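PDB 3DZT: long form salivary protein D7L1 from Aedes aegypti, which binds and sequesters host biogenic amines and eicosanoids such as leukotrienes, and so modulates blood feeding by female mosquitoes. Local coordinates for residues Lys78-Leu83 with Leu127-Lys132. Sequence-based numbering, arbitrary orientation.
With EAH ((5S,7E,9E,11Z,14Z)-5-hydroxyicosa-7,9,11,14-tetraenoic acid), chain C.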
# COMPACT_ATOMS: atom_id res chain seq x y z
N LYS A 78 -16.23 0.67 13.62
CA LYS A 78 -17.19 -0.41 13.33
C LYS A 78 -16.45 -1.72 13.00
O LYS A 78 -16.82 -2.82 13.46
CB LYS A 78 -18.08 0.01 12.17
CG LYS A 78 -18.98 -1.10 11.66
CD LYS A 78 -20.15 -0.55 10.88
CE LYS A 78 -20.98 -1.69 10.31
NZ LYS A 78 -22.37 -1.24 10.01
N ALA A 79 -15.40 -1.60 12.21
CA ALA A 79 -14.58 -2.75 11.81
C ALA A 79 -13.73 -3.30 12.97
O ALA A 79 -13.48 -4.52 13.02
CB ALA A 79 -13.68 -2.37 10.64
N TYR A 80 -13.28 -2.42 13.87
CA TYR A 80 -12.38 -2.82 14.97
C TYR A 80 -12.82 -2.34 16.35
O TYR A 80 -12.15 -1.48 16.96
CB TYR A 80 -10.93 -2.38 14.69
CG TYR A 80 -10.40 -2.95 13.40
CD1 TYR A 80 -9.93 -4.27 13.34
CD2 TYR A 80 -10.41 -2.20 12.23
CE1 TYR A 80 -9.45 -4.80 12.14
CE2 TYR A 80 -9.93 -2.72 11.02
CZ TYR A 80 -9.46 -4.02 11.00
OH TYR A 80 -9.04 -4.55 9.83
N PRO A 81 -13.92 -2.91 16.89
CA PRO A 81 -14.45 -2.43 18.16
C PRO A 81 -13.44 -2.58 19.29
O PRO A 81 -13.52 -1.84 20.27
CB PRO A 81 -15.65 -3.36 18.41
CG PRO A 81 -15.38 -4.56 17.56
CD PRO A 81 -14.72 -4.03 16.35
N SER A 82 -12.50 -3.51 19.15
CA SER A 82 -11.49 -3.74 20.21
C SER A 82 -10.45 -2.62 20.27
O SER A 82 -9.73 -2.49 21.28
CB SER A 82 -10.79 -5.10 20.04
OG SER A 82 -10.04 -5.14 18.84
N LEU A 83 -10.40 -1.80 19.23
CA LEU A 83 -9.37 -0.74 19.13
C LEU A 83 -9.82 0.66 19.58
O LEU A 83 -9.10 1.66 19.37
CB LEU A 83 -8.78 -0.69 17.72
CG LEU A 83 -8.17 -2.01 17.19
CD1 LEU A 83 -7.65 -1.82 15.76
CD2 LEU A 83 -7.06 -2.57 18.07
N LEU A 127 -6.87 3.19 16.88
CA LEU A 127 -7.89 2.85 15.89
C LEU A 127 -7.29 2.50 14.55
O LEU A 127 -7.81 1.63 13.85
CB LEU A 127 -8.81 4.04 15.66
CG LEU A 127 -10.21 4.07 16.23
CD1 LEU A 127 -10.99 5.14 15.49
CD2 LEU A 127 -10.92 2.69 16.10
N PHE A 128 -6.21 3.19 14.21
CA PHE A 128 -5.62 3.10 12.87
C PHE A 128 -4.34 2.27 12.81
O PHE A 128 -3.48 2.49 11.94
CB PHE A 128 -5.47 4.50 12.23
CG PHE A 128 -6.80 5.09 11.78
CD1 PHE A 128 -7.39 4.66 10.58
CD2 PHE A 128 -7.48 6.02 12.56
CE1 PHE A 128 -8.63 5.16 10.16
CE2 PHE A 128 -8.74 6.53 12.15
CZ PHE A 128 -9.32 6.07 10.96
N HIS A 129 -4.24 1.29 13.72
CA HIS A 129 -3.18 0.27 13.66
C HIS A 129 -1.80 0.88 13.84
O HIS A 129 -0.83 0.47 13.20
CB HIS A 129 -3.29 -0.56 12.37
CG HIS A 129 -4.64 -1.17 12.18
ND1 HIS A 129 -5.24 -1.96 13.13
CD2 HIS A 129 -5.50 -1.12 11.13
CE1 HIS A 129 -6.42 -2.36 12.70
NE2 HIS A 129 -6.59 -1.89 11.47
N GLY A 130 -1.74 1.86 14.74
CA GLY A 130 -0.49 2.52 15.06
C GLY A 130 0.10 2.01 16.37
O GLY A 130 1.28 2.28 16.66
N ASN A 131 -0.71 1.30 17.14
CA ASN A 131 -0.31 0.75 18.45
C ASN A 131 0.33 -0.62 18.23
O ASN A 131 -0.34 -1.59 17.91
CB ASN A 131 -1.53 0.66 19.36
CG ASN A 131 -1.20 0.21 20.80
OD1 ASN A 131 -0.50 -0.78 21.02
ND2 ASN A 131 -1.76 0.90 21.77
N LYS A 132 1.65 -0.68 18.40
CA LYS A 132 2.43 -1.91 18.26
C LYS A 132 1.89 -3.09 19.08
O LYS A 132 1.83 -4.22 18.58
CB LYS A 132 3.90 -1.63 18.64
CG LYS A 132 4.40 -0.26 18.14
CD LYS A 132 5.92 -0.11 18.27
CE LYS A 132 6.41 -0.45 19.67
NZ LYS A 132 7.90 -0.68 19.73
O1 EAH C . 2.53 -3.02 13.25
C1 EAH C . 3.02 -2.00 13.62
O2 EAH C . 4.21 -1.95 13.82
C2 EAH C . 2.21 -0.78 13.91
C3 EAH C . 3.18 0.36 13.88
C4 EAH C . 2.93 1.34 12.75
C5 EAH C . 3.39 2.73 13.15
O3 EAH C . 2.61 3.30 14.06
C6 EAH C . 3.68 3.59 11.94
C7 EAH C . 3.94 5.04 12.25
C8 EAH C . 3.06 5.96 11.49
C9 EAH C . 3.06 7.29 12.02
C10 EAH C . 2.04 8.03 11.64
C11 EAH C . 2.19 9.31 12.28
C12 EAH C . 1.28 10.24 12.28
C13 EAH C . 0.03 10.07 11.51
C14 EAH C . -0.07 11.15 10.47
C15 EAH C . -1.02 12.02 10.27
C16 EAH C . -2.27 12.14 11.07
C17 EAH C . -3.35 11.25 10.54
C18 EAH C . -3.31 10.02 11.38
C19 EAH C . -4.59 9.26 11.59
C20 EAH C . -5.03 8.48 10.42
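Leu83 and Leu127 bring the two backbones together, with their CA atoms 5.1 Å apart. Segment 78-83 is the end of helix 71-79 and the turn after it. Tyr80 is the first residue to leave helical geometry, and Leu83 N returns a hydrogen bond to Tyr80 O. Segment 127-132 is the link between helices 121-127 and 132-142. His129 takes a left-handed backbone conformation, right after Phe128 leaves the helix, and Asn131 is the N-cap of the next helix. No hydrogen bond joins the segments.

The main side-chain contact is a T-shaped stack. The imidazole edge of His129 points at one face of Tyr80, with ring centroids 4.6 Å apart and planes at 87°. CE1 sits over the middle of the phenol ring, and NE2 lies 3.5 Å from Tyr80 CE2. His129 NE2 also has a weak hydrogen bond to Phe4 O. Leu83 CD1 meets the same imidazole obliquely, 3.3 Å from His129 CE1. CD1 is anti to Leu83 CA (chi2 179°), which carries this branch out to the imidazole.

This contact belongs to the largely helical N-terminal PBP/GOBP-type domain, whose pocket binds lipids. The link 127-132 borders that pocket. Gly130 O accepts a hydrogen bond from the 5-hydroxyl O3 of the bound eicosanoid at 3.1 Å, and Lys125 NZ is hydrogen-bonded to the same carbonyl. At the ligand's tail, the terminal methyl C20 lies over one face of Phe128, offset toward the rim.

Leu127 starts out away from segment 78-83, but CD2 comes back to 4.3 Å from Leu83 CB. Ile73 and Phe77 also touch Leu127.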